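Local structure of putative HAD-hydrolase YfnB (Bacillus subtilis, 3ED5) at residues A[6-18]-A[111-125]. The protein is a putative hydrolase of the HAD-like superfamily, YjjG family, probably acting as a 5'-nucleotidase. Numbering follows the deposited sequence. Where two conformers were deposited one is given.
Sequences RYRTLLFDVDDTI and LISNLQQQFDLYIVT
Phe12 N donates to Tyr122 O over 2.8 Å, nearly straight at hydrogen though tilted 17° from the carbonyl plane, one of five backbone bonds that join residues 8-12 to strand 120-125. The two run parallel in the Rossmann-like sheet of the HAD fold, and the same chain segment carries Asp13, by similarity the catalytic nucleophile. The last of the five differs in geometry: Val124 N lies well above the carbonyl plane of Phe12 O. Beyond it Asp13 CA rests 3.4 Å from Val124 O, and Lys158 links the two segments here, contacting both Val124 O and the Asp13 carboxylate.

Leu10, Phe12, Leu121 and Ile123 line the sheet face covered by helix 108-116. Ile112 CD1 sits over one face of the Phe12 ring, 3.9 Å from its centroid, while Leu115 CD1 meets the rim at CZ. With chi1 of -49° placing CG beside its own backbone N, Leu10 brings CD1 against Leu121 CD2, Leu115 CD1 and Phe119, with an off-centre CH-pi contact to that last ring. The edge of Phe119 meets the loop before the strand, CE1 approaching Tyr7 O to 3.2 Å. A serine in place of Phe119 would probably leave Leu10 CD1 without its aromatic partner and open a gap beside Leu230 of helix 226-230. On the reverse face Thr9 CG2 lies 3.7 Å from Tyr122 CE2, and Leu11 CD2 packs on Tyr122 CB. Farther along, Val14 CG2 presses tightly against Ile123 CG2, 3.5 Å away, as Ile18 CD1 touches Ile123 CD1 at 3.7 Å.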
loop_
_atom_site.group_PDB
_atom_site.type_symbol
_atom_site.label_atom_id
_atom_site.label_comp_id
_atom_site.label_asym_id
_atom_site.label_seq_id
_atom_site.Cartn_x
_atom_site.Cartn_y
_atom_site.Cartn_z
ATOM N N ARG A 6 25.327 4.439 2.473
ATOM C CA ARG A 6 24.837 3.091 2.179
ATOM C C ARG A 6 23.610 2.807 3.056
ATOM O O ARG A 6 23.761 2.714 4.310
ATOM C CB ARG A 6 25.939 2.069 2.483
ATOM C CG ARG A 6 26.810 1.668 1.289
ATOM C CD ARG A 6 26.132 0.518 0.557
ATOM N NE ARG A 6 26.921 -0.067 -0.525
ATOM C CZ ARG A 6 27.250 0.570 -1.642
ATOM N NH1 ARG A 6 26.911 1.841 -1.809
ATOM N NH2 ARG A 6 27.961 -0.053 -2.571
ATOM N N TYR A 7 22.431 2.639 2.453
ATOM C CA TYR A 7 21.272 2.273 3.256
ATOM C C TYR A 7 21.452 0.869 3.762
ATOM O O TYR A 7 22.087 0.039 3.099
ATOM C CB TYR A 7 19.963 2.322 2.443
ATOM C CG TYR A 7 19.643 3.701 1.966
ATOM C CD1 TYR A 7 19.066 4.643 2.828
ATOM C CD2 TYR A 7 19.953 4.081 0.644
ATOM C CE1 TYR A 7 18.806 5.952 2.386
ATOM C CE2 TYR A 7 19.683 5.380 0.179
ATOM C CZ TYR A 7 19.102 6.293 1.045
ATOM O OH TYR A 7 18.809 7.553 0.581
ATOM N N ARG A 8 20.873 0.595 4.921
ATOM C CA ARG A 8 20.903 -0.757 5.474
ATOM C C ARG A 8 19.517 -1.376 5.573
ATOM O O ARG A 8 19.390 -2.600 5.521
ATOM C CB ARG A 8 21.542 -0.737 6.855
ATOM C CG ARG A 8 23.039 -0.445 6.777
ATOM C CD ARG A 8 23.753 -0.831 8.061
ATOM N NE ARG A 8 23.394 0.048 9.176
ATOM C CZ ARG A 8 24.038 1.173 9.473
ATOM N NH1 ARG A 8 25.065 1.575 8.724
ATOM N NH2 ARG A 8 23.657 1.893 10.521
ATOM N N THR A 9 18.503 -0.521 5.705
ATOM C CA THR A 9 17.161 -0.940 6.072
ATOM C C THR A 9 16.212 -0.354 5.040
ATOM O O THR A 9 16.195 0.872 4.866
ATOM C CB THR A 9 16.816 -0.367 7.447
ATOM O OG1 THR A 9 17.832 -0.765 8.387
ATOM C CG2 THR A 9 15.431 -0.867 7.933
ATOM N N LEU A 10 15.415 -1.213 4.391
ATOM C CA LEU A 10 14.430 -0.751 3.385
ATOM C C LEU A 10 13.026 -1.061 3.890
ATOM O O LEU A 10 12.747 -2.210 4.275
ATOM C CB LEU A 10 14.652 -1.414 2.002
ATOM C CG LEU A 10 16.125 -1.337 1.538
ATOM C CD1 LEU A 10 16.306 -2.100 0.219
ATOM C CD2 LEU A 10 16.602 0.120 1.403
ATOM N N LEU A 11 12.167 -0.042 3.919
ATOM C CA LEU A 11 10.784 -0.214 4.311
ATOM C C LEU A 11 9.918 -0.110 3.048
ATOM O O LEU A 11 9.932 0.915 2.367
ATOM C CB LEU A 11 10.356 0.875 5.303
ATOM C CG LEU A 11 11.316 1.173 6.489
ATOM C CD1 LEU A 11 10.695 2.260 7.376
ATOM C CD2 LEU A 11 11.608 -0.071 7.333
ATOM N N PHE A 12 9.198 -1.180 2.754
ATOM C CA PHE A 12 8.395 -1.198 1.532
ATOM C C PHE A 12 6.920 -1.150 1.884
ATOM O O PHE A 12 6.425 -1.929 2.687
ATOM C CB PHE A 12 8.634 -2.508 0.752
ATOM C CG PHE A 12 9.847 -2.496 -0.119
ATOM C CD1 PHE A 12 9.794 -2.056 -1.440
ATOM C CD2 PHE A 12 11.070 -2.963 0.385
ATOM C CE1 PHE A 12 10.969 -2.035 -2.243
ATOM C CE2 PHE A 12 12.232 -2.977 -0.416
ATOM C CZ PHE A 12 12.183 -2.514 -1.715
ATOM N N ASP A 13 6.219 -0.244 1.219
ATOM C CA ASP A 13 4.770 -0.315 1.109
ATOM C C ASP A 13 4.409 -1.556 0.263
ATOM O O ASP A 13 5.238 -2.072 -0.489
ATOM C CB ASP A 13 4.275 0.983 0.453
ATOM C CG ASP A 13 2.788 0.956 0.145
ATOM O OD1 ASP A 13 1.957 0.957 1.088
ATOM O OD2 ASP A 13 2.480 0.951 -1.050
ATOM N N VAL A 14 3.157 -2.032 0.364
ATOM C CA VAL A 14 2.728 -3.233 -0.377
ATOM C C VAL A 14 2.005 -2.830 -1.667
ATOM O O VAL A 14 2.449 -3.122 -2.796
ATOM C CB VAL A 14 1.785 -4.137 0.489
ATOM C CG1 VAL A 14 1.301 -5.370 -0.309
ATOM C CG2 VAL A 14 2.553 -4.676 1.741
ATOM N N ASP A 15 0.866 -2.186 -1.480
ATOM C CA ASP A 15 -0.081 -2.046 -2.606
ATOM C C ASP A 15 0.361 -1.010 -3.629
ATOM O O ASP A 15 0.582 0.159 -3.304
ATOM C CB ASP A 15 -1.494 -1.758 -2.079
ATOM C CG ASP A 15 -2.059 -2.949 -1.351
ATOM O OD1 ASP A 15 -1.739 -4.076 -1.773
ATOM O OD2 ASP A 15 -2.815 -2.762 -0.383
ATOM N N ASP A 16 0.467 -1.486 -4.857
ATOM C CA ASP A 16 0.946 -0.718 -6.011
ATOM C C ASP A 16 2.377 -0.255 -5.809
ATOM O O ASP A 16 2.825 0.667 -6.476
ATOM C CB ASP A 16 0.004 0.445 -6.343
ATOM C CG ASP A 16 -1.350 -0.057 -6.785
ATOM O OD1 ASP A 16 -1.385 -1.077 -7.517
ATOM O OD2 ASP A 16 -2.337 0.586 -6.401
ATOM N N THR A 17 3.105 -0.954 -4.926
ATOM C CA THR A 17 4.551 -0.744 -4.762
ATOM C C THR A 17 5.239 -2.043 -5.169
ATOM O O THR A 17 6.020 -2.037 -6.116
ATOM C CB THR A 17 4.891 -0.324 -3.316
ATOM O OG1 THR A 17 4.217 0.910 -3.020
ATOM C CG2 THR A 17 6.425 -0.091 -3.150
ATOM N N ILE A 18 4.891 -3.163 -4.510
ATOM C CA ILE A 18 5.400 -4.484 -4.910
ATOM C C ILE A 18 4.308 -5.452 -5.393
ATOM O O ILE A 18 4.598 -6.341 -6.163
ATOM C CB ILE A 18 6.293 -5.163 -3.800
ATOM C CG1 ILE A 18 5.522 -5.286 -2.470
ATOM C CG2 ILE A 18 7.606 -4.385 -3.665
ATOM C CD1 ILE A 18 6.339 -5.892 -1.246
ATOM N N LEU A 111 13.512 -8.295 -7.828
ATOM C CA LEU A 111 14.058 -7.166 -7.049
ATOM C C LEU A 111 14.148 -7.529 -5.574
ATOM O O LEU A 111 15.227 -7.466 -4.966
ATOM C CB LEU A 111 13.235 -5.884 -7.222
ATOM C CG LEU A 111 13.741 -4.783 -6.262
ATOM C CD1 LEU A 111 14.953 -4.086 -6.944
ATOM C CD2 LEU A 111 12.715 -3.824 -5.794
ATOM N N ILE A 112 13.028 -7.924 -4.981
ATOM C CA ILE A 112 13.014 -8.270 -3.552
ATOM C C ILE A 112 14.013 -9.408 -3.218
ATOM O O ILE A 112 14.734 -9.343 -2.219
ATOM C CB ILE A 112 11.575 -8.588 -3.099
ATOM C CG1 ILE A 112 10.707 -7.304 -3.164
ATOM C CG2 ILE A 112 11.517 -9.257 -1.717
ATOM C CD1 ILE A 112 11.259 -6.114 -2.294
ATOM N N SER A 113 14.049 -10.443 -4.057
ATOM C CA SER A 113 14.980 -11.566 -3.849
ATOM C C SER A 113 16.435 -11.076 -3.845
ATOM O O SER A 113 17.254 -11.488 -2.992
ATOM C CB SER A 113 14.789 -12.609 -4.948
ATOM O OG SER A 113 15.756 -13.630 -4.803
ATOM N N ASN A 114 16.773 -10.219 -4.803
ATOM C CA ASN A 114 18.116 -9.635 -4.859
ATOM C C ASN A 114 18.401 -8.749 -3.633
ATOM O O ASN A 114 19.464 -8.849 -3.024
ATOM C CB ASN A 114 18.316 -8.851 -6.181
ATOM C CG ASN A 114 18.647 -9.760 -7.357
ATOM O OD1 ASN A 114 19.161 -10.866 -7.169
ATOM N ND2 ASN A 114 18.360 -9.293 -8.582
ATOM N N LEU A 115 17.453 -7.882 -3.272
ATOM C CA LEU A 115 17.714 -6.954 -2.157
ATOM C C LEU A 115 17.834 -7.636 -0.800
ATOM O O LEU A 115 18.604 -7.180 0.067
ATOM C CB LEU A 115 16.651 -5.859 -2.102
ATOM C CG LEU A 115 16.499 -4.966 -3.341
ATOM C CD1 LEU A 115 15.450 -3.876 -3.048
ATOM C CD2 LEU A 115 17.820 -4.342 -3.804
ATOM N N GLN A 116 17.102 -8.738 -0.619
ATOM C CA GLN A 116 17.140 -9.482 0.622
ATOM C C GLN A 116 18.581 -9.947 0.941
ATOM O O GLN A 116 18.936 -10.101 2.100
ATOM C CB GLN A 116 16.150 -10.659 0.557
ATOM C CG GLN A 116 15.974 -11.457 1.854
ATOM C CD GLN A 116 17.063 -12.502 2.065
ATOM O OE1 GLN A 116 17.709 -12.961 1.114
ATOM N NE2 GLN A 116 17.294 -12.869 3.330
ATOM N N GLN A 117 19.377 -10.170 -0.098
ATOM C CA GLN A 117 20.773 -10.632 0.067
ATOM C C GLN A 117 21.675 -9.553 0.640
ATOM O O GLN A 117 22.764 -9.868 1.157
ATOM C CB GLN A 117 21.325 -11.072 -1.279
ATOM C CG GLN A 117 20.439 -12.065 -1.998
ATOM C CD GLN A 117 21.027 -13.426 -2.013
ATOM O OE1 GLN A 117 20.653 -14.287 -1.210
ATOM N NE2 GLN A 117 21.991 -13.641 -2.909
ATOM N N GLN A 118 21.274 -8.283 0.532
ATOM C CA GLN A 118 22.175 -7.166 0.914
ATOM C C GLN A 118 21.607 -6.095 1.846
ATOM O O GLN A 118 22.344 -5.202 2.278
ATOM C CB GLN A 118 22.704 -6.475 -0.340
ATOM C CG GLN A 118 23.493 -7.399 -1.242
ATOM C CD GLN A 118 24.225 -6.636 -2.312
ATOM O OE1 GLN A 118 25.098 -5.808 -2.021
ATOM N NE2 GLN A 118 23.889 -6.912 -3.562
ATOM N N PHE A 119 20.309 -6.161 2.122
ATOM C CA PHE A 119 19.620 -5.180 2.953
ATOM C C PHE A 119 18.648 -5.895 3.868
ATOM O O PHE A 119 18.247 -7.040 3.585
ATOM C CB PHE A 119 18.821 -4.202 2.068
ATOM C CG PHE A 119 19.657 -3.433 1.088
ATOM C CD1 PHE A 119 20.199 -2.188 1.435
ATOM C CD2 PHE A 119 19.913 -3.940 -0.187
ATOM C CE1 PHE A 119 20.983 -1.475 0.525
ATOM C CE2 PHE A 119 20.717 -3.243 -1.097
ATOM C CZ PHE A 119 21.246 -2.001 -0.748
ATOM N N ASP A 120 18.256 -5.235 4.954
ATOM C CA ASP A 120 17.203 -5.754 5.822
ATOM C C ASP A 120 15.884 -5.195 5.303
ATOM O O ASP A 120 15.722 -3.968 5.166
ATOM C CB ASP A 120 17.434 -5.316 7.263
ATOM C CG ASP A 120 18.697 -5.898 7.845
ATOM O OD1 ASP A 120 19.054 -7.033 7.481
ATOM O OD2 ASP A 120 19.321 -5.210 8.680
ATOM N N LEU A 121 14.940 -6.078 4.970
ATOM C CA LEU A 121 13.687 -5.602 4.370
ATOM C C LEU A 121 12.519 -5.700 5.348
ATOM O O LEU A 121 12.383 -6.694 6.051
ATOM C CB LEU A 121 13.354 -6.429 3.114
ATOM C CG LEU A 121 14.491 -6.662 2.123
ATOM C CD1 LEU A 121 14.006 -7.483 0.916
ATOM C CD2 LEU A 121 15.159 -5.337 1.672
ATOM N N TYR A 122 11.672 -4.676 5.367
ATOM C CA TYR A 122 10.485 -4.691 6.204
ATOM C C TYR A 122 9.300 -4.214 5.368
ATOM O O TYR A 122 9.467 -3.461 4.407
ATOM C CB TYR A 122 10.583 -3.740 7.373
ATOM C CG TYR A 122 11.698 -4.153 8.308
ATOM C CD1 TYR A 122 11.431 -5.019 9.375
ATOM C CD2 TYR A 122 13.001 -3.722 8.088
ATOM C CE1 TYR A 122 12.463 -5.435 10.241
ATOM C CE2 TYR A 122 14.056 -4.134 8.969
ATOM C CZ TYR A 122 13.758 -4.985 10.018
ATOM O OH TYR A 122 14.740 -5.408 10.899
ATOM N N ILE A 123 8.118 -4.615 5.805
ATOM C CA ILE A 123 6.863 -4.129 5.192
ATOM C C ILE A 123 6.231 -3.071 6.117
ATOM O O ILE A 123 6.206 -3.264 7.334
ATOM C CB ILE A 123 5.833 -5.265 4.987
ATOM C CG1 ILE A 123 6.295 -6.270 3.909
ATOM C CG2 ILE A 123 4.425 -4.664 4.641
ATOM C CD1 ILE A 123 6.342 -5.678 2.497
ATOM N N VAL A 124 5.731 -1.967 5.530
ATOM C CA VAL A 124 4.994 -0.939 6.271
ATOM C C VAL A 124 3.679 -0.713 5.510
ATOM O O VAL A 124 3.684 -0.263 4.358
ATOM C CB VAL A 124 5.805 0.378 6.518
ATOM C CG1 VAL A 124 6.967 0.071 7.550
ATOM C CG2 VAL A 124 6.361 0.986 5.177
ATOM N N THR A 125 2.591 -1.108 6.145
ATOM C CA THR A 125 1.291 -1.082 5.430
ATOM C C THR A 125 0.112 -0.657 6.316
ATOM O O THR A 125 0.059 -0.995 7.504
ATOM C CB THR A 125 1.019 -2.464 4.719
ATOM O OG1 THR A 125 -0.205 -2.369 3.932
ATOM C CG2 THR A 125 0.839 -3.602 5.758
HETATM O O HOH W 1 23.328 -2.505 3.134
HETATM O O HOH W 2 17.842 -3.021 9.856
HETATM O O HOH W 3 -0.032 -1.247 1.445
#